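Side-chain contacts in SLT domain-containing protein (Bdellovibrio bacteriovorus HD100, PDB 6TAB), which is a peptidoglycan-cleaving lysozyme of altered substrate specificity that helps this periplasmic predator leave its prey cell: residues L79-V84 / A89-V94; S138-R141 / N145-T148; T187-L190 / L194-L197. All coordinates share one frame; numbering follows the deposited sequence.

Interaction 1: L79-V84 / A89-V94; sequences LWEDKV and AWSTHV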
ATOM      1  N   LEU A  79       1.176 -11.123   5.003  1.00 12.49           N
ATOM      2  CA  LEU A  79       0.159 -12.143   4.645  1.00 12.94           C
ATOM      3  C   LEU A  79       0.489 -12.894   3.348  1.00 14.34           C
ATOM      4  O   LEU A  79      -0.029 -14.027   3.164  1.00 15.79           O
ATOM      5  CB  LEU A  79      -1.209 -11.453   4.543  1.00 13.85           C
ATOM      6  CG  LEU A  79      -1.750 -10.837   5.834  1.00 14.90           C
ATOM      7  CD1 LEU A  79      -2.973  -9.969   5.557  1.00 17.52           C
ATOM      8  CD2 LEU A  79      -2.099 -11.905   6.848  1.00 16.16           C
ATOM      9  N   TRP A  80       1.262 -12.309   2.420  1.00 14.14           N
ATOM     10  CA  TRP A  80       1.615 -13.015   1.168  1.00 15.03           C
ATOM     11  C   TRP A  80       2.527 -14.232   1.401  1.00 15.94           C
ATOM     12  O   TRP A  80       2.582 -15.127   0.519  1.00 18.66           O
ATOM     13  CB  TRP A  80       2.163 -12.053   0.098  1.00 14.65           C
ATOM     14  CG  TRP A  80       3.290 -11.149   0.525  1.00 14.27           C
ATOM     15  CD1 TRP A  80       4.497 -11.525   1.046  1.00 13.61           C
ATOM     16  CD2 TRP A  80       3.349  -9.712   0.404  1.00 13.22           C
ATOM     17  NE1 TRP A  80       5.279 -10.427   1.287  1.00 14.72           N
ATOM     18  CE2 TRP A  80       4.585  -9.293   0.941  1.00 14.24           C
ATOM     19  CE3 TRP A  80       2.429  -8.751  -0.027  1.00 13.84           C
ATOM     20  CZ2 TRP A  80       4.941  -7.932   1.004  1.00 15.14           C
ATOM     21  CZ3 TRP A  80       2.792  -7.420  -0.004  1.00 13.97           C
ATOM     22  CH2 TRP A  80       4.017  -7.013   0.535  1.00 14.95           C
ATOM     23  N   GLU A  81       3.219 -14.318   2.551  1.00 14.58           N
ATOM     24  CA  GLU A  81       4.071 -15.484   2.795  1.00 15.73           C
ATOM     25  C   GLU A  81       3.238 -16.763   3.031  1.00 18.33           C
ATOM     26  O   GLU A  81       3.762 -17.859   2.880  1.00 24.13           O
ATOM     27  CB  GLU A  81       5.065 -15.248   3.946  1.00 15.32           C
ATOM     28  CG  GLU A  81       6.026 -14.094   3.692  1.00 15.36           C
ATOM     29  CD  GLU A  81       7.273 -13.970   4.547  1.00 15.73           C
ATOM     30  OE1 GLU A  81       7.570 -14.913   5.343  1.00 18.68           O
ATOM     31  OE2 GLU A  81       7.954 -12.898   4.413  1.00 17.18           O
ATOM     32  N   ASP A  82       1.951 -16.631   3.380  1.00 17.82           N
ATOM     33  CA  ASP A  82       1.019 -17.754   3.599  1.00 19.95           C
ATOM     34  C   ASP A  82       0.354 -18.245   2.270  1.00 24.68           C
ATOM     35  O   ASP A  82      -0.326 -19.274   2.236  1.00 32.02           O
ATOM     36  CB  ASP A  82      -0.096 -17.343   4.581  1.00 19.70           C
ATOM     37  CG  ASP A  82       0.284 -16.429   5.758  1.00 26.77           C
ATOM     38  OD1 ASP A  82       1.460 -16.380   6.109  1.00 43.96           O
ATOM     39  OD2 ASP A  82      -0.614 -15.804   6.356  1.00 27.35           O
ATOM     40  N   LYS A  83       0.341 -17.394   1.233  1.00 26.78           N
ATOM     41  CA  LYS A  83      -0.585 -17.511   0.065  1.00 23.80           C
ATOM     42  C   LYS A  83       0.161 -17.801  -1.256  1.00 26.95           C
ATOM     43  O   LYS A  83      -0.460 -18.309  -2.215  1.00 30.63           O
ATOM     44  CB  LYS A  83      -1.471 -16.263  -0.093  1.00 29.64           C
ATOM     45  CG  LYS A  83      -2.322 -15.904   1.128  1.00 36.58           C
ATOM     46  CD  LYS A  83      -3.426 -16.916   1.405  1.00 40.56           C
ATOM     47  CE  LYS A  83      -4.493 -16.423   2.370  1.00 48.55           C
ATOM     48  NZ  LYS A  83      -5.576 -15.657   1.690  1.00 49.16           N
ATOM     49  N   VAL A  84       1.471 -17.511  -1.318  1.00 22.89           N
ATOM     50  CA  VAL A  84       2.206 -17.411  -2.567  1.00 22.71           C
ATOM     51  C   VAL A  84       3.599 -18.057  -2.452  1.00 20.92           C
ATOM     52  O   VAL A  84       4.333 -17.816  -1.490  1.00 22.31           O
ATOM     53  CB  VAL A  84       2.333 -15.906  -2.893  1.00 30.14           C
ATOM     54  CG1 VAL A  84       3.268 -15.611  -4.030  1.00 32.52           C
ATOM     55  CG2 VAL A  84       0.978 -15.260  -3.135  1.00 35.17           C
ATOM     56  N   ALA A  89      10.413 -13.876  -1.087  1.00 19.30           N
ATOM     57  CA  ALA A  89      11.176 -12.971  -1.964  1.00 18.97           C
ATOM     58  C   ALA A  89      10.451 -11.615  -2.110  1.00 15.23           C
ATOM     59  O   ALA A  89      11.123 -10.557  -2.229  1.00 16.55           O
ATOM     60  CB  ALA A  89      11.417 -13.607  -3.314  1.00 21.50           C
ATOM     61  N   TRP A  90       9.105 -11.605  -2.135  1.00 14.78           N
ATOM     62  CA  TRP A  90       8.361 -10.319  -2.157  1.00 14.53           C
ATOM     63  C   TRP A  90       8.722  -9.491  -0.907  1.00 13.55           C
ATOM     64  O   TRP A  90       8.957  -8.272  -0.994  1.00 14.90           O
ATOM     65  CB  TRP A  90       6.842 -10.536  -2.269  1.00 14.75           C
ATOM     66  CG  TRP A  90       6.336 -11.154  -3.548  1.00 14.68           C
ATOM     67  CD1 TRP A  90       7.069 -11.628  -4.605  1.00 16.51           C
ATOM     68  CD2 TRP A  90       4.956 -11.379  -3.887  1.00 13.97           C
ATOM     69  NE1 TRP A  90       6.236 -12.112  -5.585  1.00 17.39           N
ATOM     70  CE2 TRP A  90       4.936 -11.991  -5.156  1.00 15.92           C
ATOM     71  CE3 TRP A  90       3.739 -11.130  -3.235  1.00 14.61           C
ATOM     72  CZ2 TRP A  90       3.738 -12.352  -5.781  1.00 15.77           C
ATOM     73  CZ3 TRP A  90       2.559 -11.492  -3.853  1.00 14.83           C
ATOM     74  CH2 TRP A  90       2.560 -12.109  -5.109  1.00 15.62           C
ATOM     75  N   SER A  91       8.712 -10.138   0.279  1.00 13.80           N
ATOM     76  CA  SER A  91       9.079  -9.454   1.550  1.00 13.64           C
ATOM     77  C   SER A  91      10.494  -8.848   1.461  1.00 13.73           C
ATOM     78  O   SER A  91      10.721  -7.683   1.798  1.00 14.38           O
ATOM     79  CB  SER A  91       8.952 -10.383   2.736  1.00 13.96           C
ATOM     80  OG  SER A  91       7.591 -10.769   2.913  1.00 15.31           O
ATOM     81  N   THR A  92      11.467  -9.660   1.051  1.00 14.09           N
ATOM     82  CA  THR A  92      12.878  -9.228   0.932  1.00 16.17           C
ATOM     83  C   THR A  92      12.979  -7.983   0.026  1.00 15.47           C
ATOM     84  O   THR A  92      13.670  -6.986   0.355  1.00 16.29           O
ATOM     85  CB  THR A  92      13.759 -10.386   0.457  1.00 18.81           C
ATOM     86  OG1 THR A  92      13.656 -11.448   1.421  1.00 20.34           O
ATOM     87  CG2 THR A  92      15.215  -9.991   0.303  1.00 20.32           C
ATOM     88  N   HIS A  93      12.282  -8.016  -1.121  1.00 14.80           N
ATOM     89  CA  HIS A  93      12.241  -6.863  -2.047  1.00 14.61           C
ATOM     90  C   HIS A  93      11.664  -5.615  -1.366  1.00 13.72           C
ATOM     91  O   HIS A  93      12.220  -4.507  -1.484  1.00 15.19           O
ATOM     92  CB  HIS A  93      11.456  -7.237  -3.324  1.00 14.84           C
ATOM     93  CG  HIS A  93      11.247  -6.062  -4.223  1.00 15.47           C
ATOM     94  ND1 HIS A  93      12.253  -5.574  -5.016  1.00 18.91           N
ATOM     95  CD2 HIS A  93      10.171  -5.258  -4.426  1.00 15.63           C
ATOM     96  CE1 HIS A  93      11.798  -4.471  -5.650  1.00 19.11           C
ATOM     97  NE2 HIS A  93      10.537  -4.241  -5.268  1.00 17.52           N
ATOM     98  N   VAL A  94      10.530  -5.774  -0.677  1.00 14.18           N
ATOM     99  CA  VAL A  94       9.864  -4.646  -0.033  1.00 13.69           C
ATOM    100  C   VAL A  94      10.794  -4.046   1.038  1.00 13.37           C
ATOM    101  O   VAL A  94      10.904  -2.799   1.156  1.00 13.77           O
ATOM    102  CB  VAL A  94       8.469  -5.023   0.519  1.00 14.06           C
ATOM    103  CG1 VAL A  94       7.963  -4.004   1.529  1.00 14.84           C
ATOM    104  CG2 VAL A  94       7.489  -5.240  -0.622  1.00 14.50           C
TER

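Interaction 2: S138-R141 / N145-T148; sequences SMVR and NFKT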
ATOM      1  N   SER A 138      -1.994  -6.497   3.401  1.00 12.08           N
ATOM      2  CA  SER A 138      -3.433  -6.425   3.660  1.00 12.46           C
ATOM      3  C   SER A 138      -4.162  -5.701   2.518  1.00 12.65           C
ATOM      4  O   SER A 138      -5.311  -6.048   2.159  1.00 13.31           O
ATOM      5  CB  SER A 138      -3.767  -5.867   5.040  1.00 13.02           C
ATOM      6  OG  SER A 138      -3.536  -4.481   5.160  1.00 14.00           O
ATOM      7  N   MET A 139      -3.521  -4.658   1.958  1.00 11.96           N
ATOM      8  CA  MET A 139      -4.094  -3.963   0.784  1.00 12.37           C
ATOM      9  C   MET A 139      -4.141  -4.916  -0.433  1.00 13.20           C
ATOM     10  O   MET A 139      -5.152  -4.950  -1.172  1.00 14.28           O
ATOM     11  CB  MET A 139      -3.286  -2.694   0.484  1.00 13.40           C
ATOM     12  CG  MET A 139      -3.341  -1.660   1.621  1.00 13.52           C
ATOM     13  SD  MET A 139      -1.994  -0.406   1.517  1.00 14.22           S
ATOM     14  CE  MET A 139      -2.361   0.309  -0.088  1.00 16.68           C
ATOM     15  N   VAL A 140      -3.055  -5.670  -0.658  1.00 12.63           N
ATOM     16  CA  VAL A 140      -3.016  -6.682  -1.755  1.00 12.52           C
ATOM     17  C   VAL A 140      -4.157  -7.705  -1.581  1.00 13.26           C
ATOM     18  O   VAL A 140      -4.811  -8.067  -2.581  1.00 14.42           O
ATOM     19  CB  VAL A 140      -1.626  -7.339  -1.825  1.00 12.80           C
ATOM     20  CG1 VAL A 140      -1.648  -8.554  -2.764  1.00 14.31           C
ATOM     21  CG2 VAL A 140      -0.529  -6.336  -2.230  1.00 13.20           C
ATOM     22  N   ARG A 141      -4.385  -8.168  -0.347  1.00 13.03           N
ATOM     23  CA  ARG A 141      -5.450  -9.167  -0.088  1.00 13.72           C
ATOM     24  C   ARG A 141      -6.774  -8.676  -0.693  1.00 15.10           C
ATOM     25  O   ARG A 141      -7.473  -9.455  -1.364  1.00 17.33           O
ATOM     26  CB  ARG A 141      -5.637  -9.418   1.421  1.00 16.83           C
ATOM     27  CG  ARG A 141      -6.920 -10.142   1.841  1.00 20.51           C
ATOM     28  CD  ARG A 141      -7.157 -11.521   1.282  1.00 21.63           C
ATOM     29  NE  ARG A 141      -8.486 -12.001   1.702  1.00 25.87           N
ATOM     30  CZ  ARG A 141      -9.621 -11.811   1.034  1.00 26.74           C
ATOM     31  NH1 ARG A 141      -9.628 -11.092  -0.084  1.00 28.83           N
ATOM     32  NH2 ARG A 141     -10.739 -12.363   1.499  1.00 36.86           N
ATOM     33  N   ASN A 145      -6.412 -10.233  -4.131  1.00 17.15           N
ATOM     34  CA  ASN A 145      -6.307 -11.566  -3.520  1.00 17.36           C
ATOM     35  C   ASN A 145      -5.002 -12.240  -3.981  1.00 16.29           C
ATOM     36  O   ASN A 145      -4.980 -13.469  -4.213  1.00 19.09           O
ATOM     37  CB  ASN A 145      -7.529 -12.479  -3.750  1.00 21.63           C
ATOM     38  CG  ASN A 145      -7.631 -13.563  -2.694  1.00 27.56           C
ATOM     39  OD1 ASN A 145      -7.075 -13.451  -1.599  1.00 29.57           O
ATOM     40  ND2 ASN A 145      -8.337 -14.637  -3.021  1.00 34.58           N
ATOM     41  N   PHE A 146      -3.925 -11.442  -4.060  1.00 16.14           N
ATOM     42  CA  PHE A 146      -2.535 -11.917  -4.311  1.00 16.39           C
ATOM     43  C   PHE A 146      -2.309 -12.406  -5.755  1.00 16.45           C
ATOM     44  O   PHE A 146      -1.297 -13.106  -6.032  1.00 20.73           O
ATOM     45  CB  PHE A 146      -2.088 -12.987  -3.297  1.00 17.76           C
ATOM     46  CG  PHE A 146      -2.254 -12.561  -1.851  1.00 18.42           C
ATOM     47  CD1 PHE A 146      -1.367 -11.681  -1.239  1.00 16.32           C
ATOM     48  CD2 PHE A 146      -3.345 -12.992  -1.111  1.00 18.92           C
ATOM     49  CE1 PHE A 146      -1.540 -11.287   0.073  1.00 17.86           C
ATOM     50  CE2 PHE A 146      -3.523 -12.583   0.209  1.00 20.60           C
ATOM     51  CZ  PHE A 146      -2.628 -11.705   0.796  1.00 19.36           C
ATOM     52  N   LYS A 147      -3.168 -11.965  -6.692  1.00 15.98           N
ATOM     53  CA  LYS A 147      -3.118 -12.385  -8.123  1.00 17.08           C
ATOM     54  C   LYS A 147      -2.463 -11.275  -8.973  1.00 16.10           C
ATOM     55  O   LYS A 147      -3.112 -10.285  -9.370  1.00 16.41           O
ATOM     56  CB  LYS A 147      -4.522 -12.706  -8.658  1.00 18.90           C
ATOM     57  CG  LYS A 147      -5.211 -13.882  -7.977  1.00 21.29           C
ATOM     58  CD  LYS A 147      -6.586 -14.163  -8.541  1.00 29.16           C
ATOM     59  CE  LYS A 147      -7.653 -13.161  -8.130  1.00 37.40           C
ATOM     60  NZ  LYS A 147      -8.999 -13.681  -8.469  1.00 48.37           N
ATOM     61  N   THR A 148      -1.169 -11.481  -9.290  1.00 15.05           N
ATOM     62  CA  THR A 148      -0.385 -10.498 -10.060  1.00 15.10           C
ATOM     63  C   THR A 148      -0.944 -10.308 -11.483  1.00 15.50           C
ATOM     64  O   THR A 148      -0.722  -9.221 -12.091  1.00 16.51           O
ATOM     65  CB  THR A 148       1.111 -10.840 -10.038  1.00 16.67           C
ATOM     66  OG1 THR A 148       1.918  -9.698 -10.361  1.00 16.68           O
ATOM     67  CG2 THR A 148       1.481 -12.013 -10.936  1.00 19.81           C
TER

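Interaction 3: T187-L190 / L194-L197; sequences TKDL and LQNL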
ATOM      1  N   THR A 187       2.549  -2.176 -20.387  1.00 23.71           N
ATOM      2  CA  THR A 187       1.516  -2.693 -19.478  1.00 21.09           C
ATOM      3  C   THR A 187       1.988  -3.988 -18.785  1.00 21.45           C
ATOM      4  O   THR A 187       1.609  -4.248 -17.628  1.00 21.41           O
ATOM      5  CB  THR A 187       0.157  -2.861 -20.165  1.00 24.38           C
ATOM      6  OG1 THR A 187       0.329  -3.729 -21.281  1.00 28.15           O
ATOM      7  CG2 THR A 187      -0.437  -1.534 -20.571  1.00 27.68           C
ATOM      8  N   LYS A 188       2.831  -4.786 -19.449  1.00 24.42           N
ATOM      9  CA  LYS A 188       3.338  -6.037 -18.836  1.00 24.87           C
ATOM     10  C   LYS A 188       4.081  -5.768 -17.512  1.00 20.34           C
ATOM     11  O   LYS A 188       4.047  -6.578 -16.576  1.00 20.89           O
ATOM     12  CB  LYS A 188       4.257  -6.787 -19.801  1.00 26.79           C
ATOM     13  CG  LYS A 188       4.710  -8.159 -19.334  1.00 34.16           C
ATOM     14  CD  LYS A 188       5.439  -8.956 -20.404  1.00 42.90           C
ATOM     15  CE  LYS A 188       5.824 -10.338 -19.922  1.00 47.62           C
ATOM     16  NZ  LYS A 188       6.604 -11.074 -20.942  1.00 52.49           N
ATOM     17  N   ASP A 189       4.745  -4.614 -17.421  1.00 18.89           N
ATOM     18  CA  ASP A 189       5.527  -4.265 -16.228  1.00 18.67           C
ATOM     19  C   ASP A 189       4.652  -4.120 -14.966  1.00 16.46           C
ATOM     20  O   ASP A 189       5.153  -4.344 -13.842  1.00 17.21           O
ATOM     21  CB  ASP A 189       6.390  -3.025 -16.490  1.00 19.66           C
ATOM     22  CG  ASP A 189       7.470  -3.293 -17.535  1.00 22.72           C
ATOM     23  OD1 ASP A 189       8.305  -4.198 -17.298  1.00 23.42           O
ATOM     24  OD2 ASP A 189       7.442  -2.639 -18.609  1.00 27.57           O
ATOM     25  N   LEU A 190       3.373  -3.738 -15.119  1.00 16.54           N
ATOM     26  CA  LEU A 190       2.472  -3.624 -13.948  1.00 15.78           C
ATOM     27  C   LEU A 190       2.107  -5.017 -13.387  1.00 15.42           C
ATOM     28  O   LEU A 190       1.744  -5.115 -12.196  1.00 15.04           O
ATOM     29  CB  LEU A 190       1.227  -2.779 -14.269  1.00 15.98           C
ATOM     30  CG  LEU A 190       1.475  -1.262 -14.433  1.00 16.24           C
ATOM     31  CD1 LEU A 190       1.853  -0.927 -15.882  1.00 18.56           C
ATOM     32  CD2 LEU A 190       0.281  -0.417 -13.966  1.00 18.52           C
ATOM     33  N   LEU A 194       7.161  -7.298  -8.289  1.00 15.35           N
ATOM     34  CA  LEU A 194       8.172  -6.460  -7.623  1.00 16.34           C
ATOM     35  C   LEU A 194       8.043  -4.991  -8.073  1.00 16.77           C
ATOM     36  O   LEU A 194       8.103  -4.065  -7.229  1.00 15.95           O
ATOM     37  CB  LEU A 194       9.569  -7.023  -7.908  1.00 17.45           C
ATOM     38  CG  LEU A 194       9.810  -8.500  -7.549  1.00 19.01           C
ATOM     39  CD1 LEU A 194      11.286  -8.780  -7.710  1.00 24.28           C
ATOM     40  CD2 LEU A 194       9.349  -8.846  -6.126  1.00 18.55           C
ATOM     41  N   GLN A 195       7.810  -4.753  -9.370  1.00 15.43           N
ATOM     42  CA  GLN A 195       7.608  -3.359  -9.857  1.00 15.37           C
ATOM     43  C   GLN A 195       6.310  -2.771  -9.296  1.00 14.24           C
ATOM     44  O   GLN A 195       6.253  -1.578  -8.948  1.00 14.20           O
ATOM     45  CB  GLN A 195       7.594  -3.307 -11.389  1.00 15.78           C
ATOM     46  CG  GLN A 195       8.928  -3.651 -12.054  1.00 16.78           C
ATOM     47  CD  GLN A 195       8.895  -3.416 -13.548  1.00 18.70           C
ATOM     48  OE1 GLN A 195       8.714  -2.281 -14.020  1.00 20.15           O
ATOM     49  NE2 GLN A 195       9.037  -4.484 -14.328  1.00 19.26           N
ATOM     50  N   ASN A 196       5.263  -3.587  -9.208  1.00 14.23           N
ATOM     51  CA  ASN A 196       3.970  -3.151  -8.665  1.00 12.80           C
ATOM     52  C   ASN A 196       4.121  -2.714  -7.198  1.00 13.07           C
ATOM     53  O   ASN A 196       3.617  -1.624  -6.798  1.00 13.60           O
ATOM     54  CB  ASN A 196       2.922  -4.239  -8.906  1.00 13.72           C
ATOM     55  CG  ASN A 196       1.485  -3.803  -8.740  1.00 13.77           C
ATOM     56  OD1 ASN A 196       1.003  -3.692  -7.605  1.00 14.59           O
ATOM     57  ND2 ASN A 196       0.794  -3.575  -9.860  1.00 14.12           N
ATOM     58  N   LEU A 197       4.773  -3.555  -6.379  1.00 12.78           N
ATOM     59  CA  LEU A 197       4.958  -3.240  -4.947  1.00 13.50           C
ATOM     60  C   LEU A 197       5.834  -1.976  -4.780  1.00 13.02           C
ATOM     61  O   LEU A 197       5.550  -1.121  -3.899  1.00 13.53           O
ATOM     62  CB  LEU A 197       5.528  -4.442  -4.194  1.00 13.35           C
ATOM     63  CG  LEU A 197       4.568  -5.621  -4.050  1.00 14.49           C
ATOM     64  CD1 LEU A 197       5.324  -6.856  -3.559  1.00 15.89           C
ATOM     65  CD2 LEU A 197       3.382  -5.306  -3.139  1.00 17.23           C
TER

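Interaction 1: L79-V84 / A89-V94
A T-shaped pairing of Trp80 and Trp90, bordered by a short chain of polar bonds, packs the loop of residues 79-84 against the first turns of helix 87-101, to which it leads. The benzene edge of Trp90 is directed at the face of the Trp80 indole. The six-membered ring of Trp90 and the five-membered ring of Trp80 have centroids 5.5 Å apart and planes at 72°, an offset rather than centred arrangement in which Trp90 CE3 lies 3.8 Å from Trp80 CG. Trp90 CB adds a CH-pi contact, sitting over the pyrrole ring of Trp80 at 4.1 Å from its centroid. A chi1 of 52° swings the Trp80 indole toward the helix, and the second torsion then turns its face to Trp90. Val84 CG1 covers one face of Trp90, 3.9 Å from the centroid of the six-membered ring, and Val94 CG2 reaches Trp80 CZ2 at 4.0 Å.

Ser91 OG joins two side chains of the loop. It accepts a nearly in-plane bond from Trp80 NE1 (2.8 Å, N-H...O 158°) and donates to the anti lone pair of Glu81 OE2 at 2.6 Å. The buried indole N-H is thereby satisfied and the rotation of the ring fixed. Salt bridges from Glu81 to Arg74 and Lys88 probably stabilise the ionised carboxylate.

Trp80 also packs on Ser137 and Val140 of helix 125-144 and on Leu197 of helix 193-211, while Trp90 meets Pro193 and Leu194, placing the contact where helices 87-101, 125-144 and 193-211 come together.

Interaction 2: S138-R141 / N145-T148
Val140 meets the chain just beyond the end of its own helix, where Asn145 and Phe146 leave helix 125-144 with two successive left-handed backbone conformations, both of positive phi. Its CG1 presses on the Phe146 ring obliquely, 3.5 Å from CD1, and its carbonyl O takes a weak bond from Asn145 N at 3.1 Å. One residue on, Arg141 O receives the same N-H, also weakly and at 3.1 Å from Asn145 N. The amide hydrogen is thus shared between two carbonyls of the last turns, and neither bond is straight.

Arg141 supplies more than its carbonyl. Its CA lies over a face of Phe146, 4.2 Å from the ring centroid and 27° off the normal, while CB approaches CZ of that ring at 3.8 Å. The side chain bends at chi2 (60°), which brings CD beside Asn145 OD1 at 3.5 Å; the two side chains run alongside each other, guanidinium and amide planes turned by 45°. The positive-phi residues turn the chain off the helix axis, and the Phe146 ring lies against Val140 and Arg141.

Val140 also packs on Leu197 of helix 193-211, Ser138 touches Ile243 and Trp246 of helix 238-248, and beyond Phe146 the chain proceeds to strand 151-154.

Interaction 3: T187-L190 / L194-L197
With CG anti to the carbonyl carbon in both Asp189 (chi1 -66°) and Gln195 (chi1 -67°), and the glutamine chain extended beyond CG, the torsions bring the carboxamide N-H of Gln195 to the carboxylate of Asp189 across the bend that leads into helix 193-211. The arrangement is a type I beta turn, residues 187-190, tied to the first turn of the helix that follows it, within the lysozyme-like SLT domain. The turn is closed by Leu190 N bonding to Thr187 O at 3.1 Å.

Gln195 NE2 donates to Asp189 OD1 at 3.1 Å, and the bond is nearly straight. The acceptor lies close to the amide plane of Gln195, but the donor comes to the anti side of OD1 and stands somewhat out of the carboxylate plane. The two side chains cross at a slant. The same NE2 also bonds to Asp192 OD2, so one amide nitrogen bridges two aspartates, one in the turn and one just ahead of the helix. Asp189 has a second anchor, its OD2 accepting from the backbone N of Ser186; this probably helps to position the carboxylate for the glutamine.

Asn196 makes the second link, and here a side chain meets backbone. Its buried amide is gripped on both atoms: OD1 accepts from Leu170 N, while ND2 gives bonds to Arg167 O and to Leu190 O. These partners fix the amide orientation and join the turn and the helix to the end of strand 163-167. The disulfide between Cys182 and Cys199 adds a covalent tie between the region before the turn and the same helix. ND2 of Asn196 reaches a lone pair of Leu190 O at 3.0 Å, though the oxygen stands 25° out of the Asn196 amide plane.

Overall arrangement
From the N terminus, interaction 1 comes first and closes the short loop that enters helix 87-101. Interaction 2 follows at the end of helix 125-144, closing the turn by which the chain leaves it, and interaction 3 closes the approach to helix 193-211. The three are in series along the chain; none encloses or crosses another. In space they adjoin: Phe146 of interaction 2 packs against the 79-84 loop, touching Leu79, Trp80, Lys83 and Val84. Leu197 of interaction 3 meets Trp80 and Val94 from interaction 1 and Val140 from interaction 2, so one leucine side chain connects helices 87-101, 125-144 and 193-211.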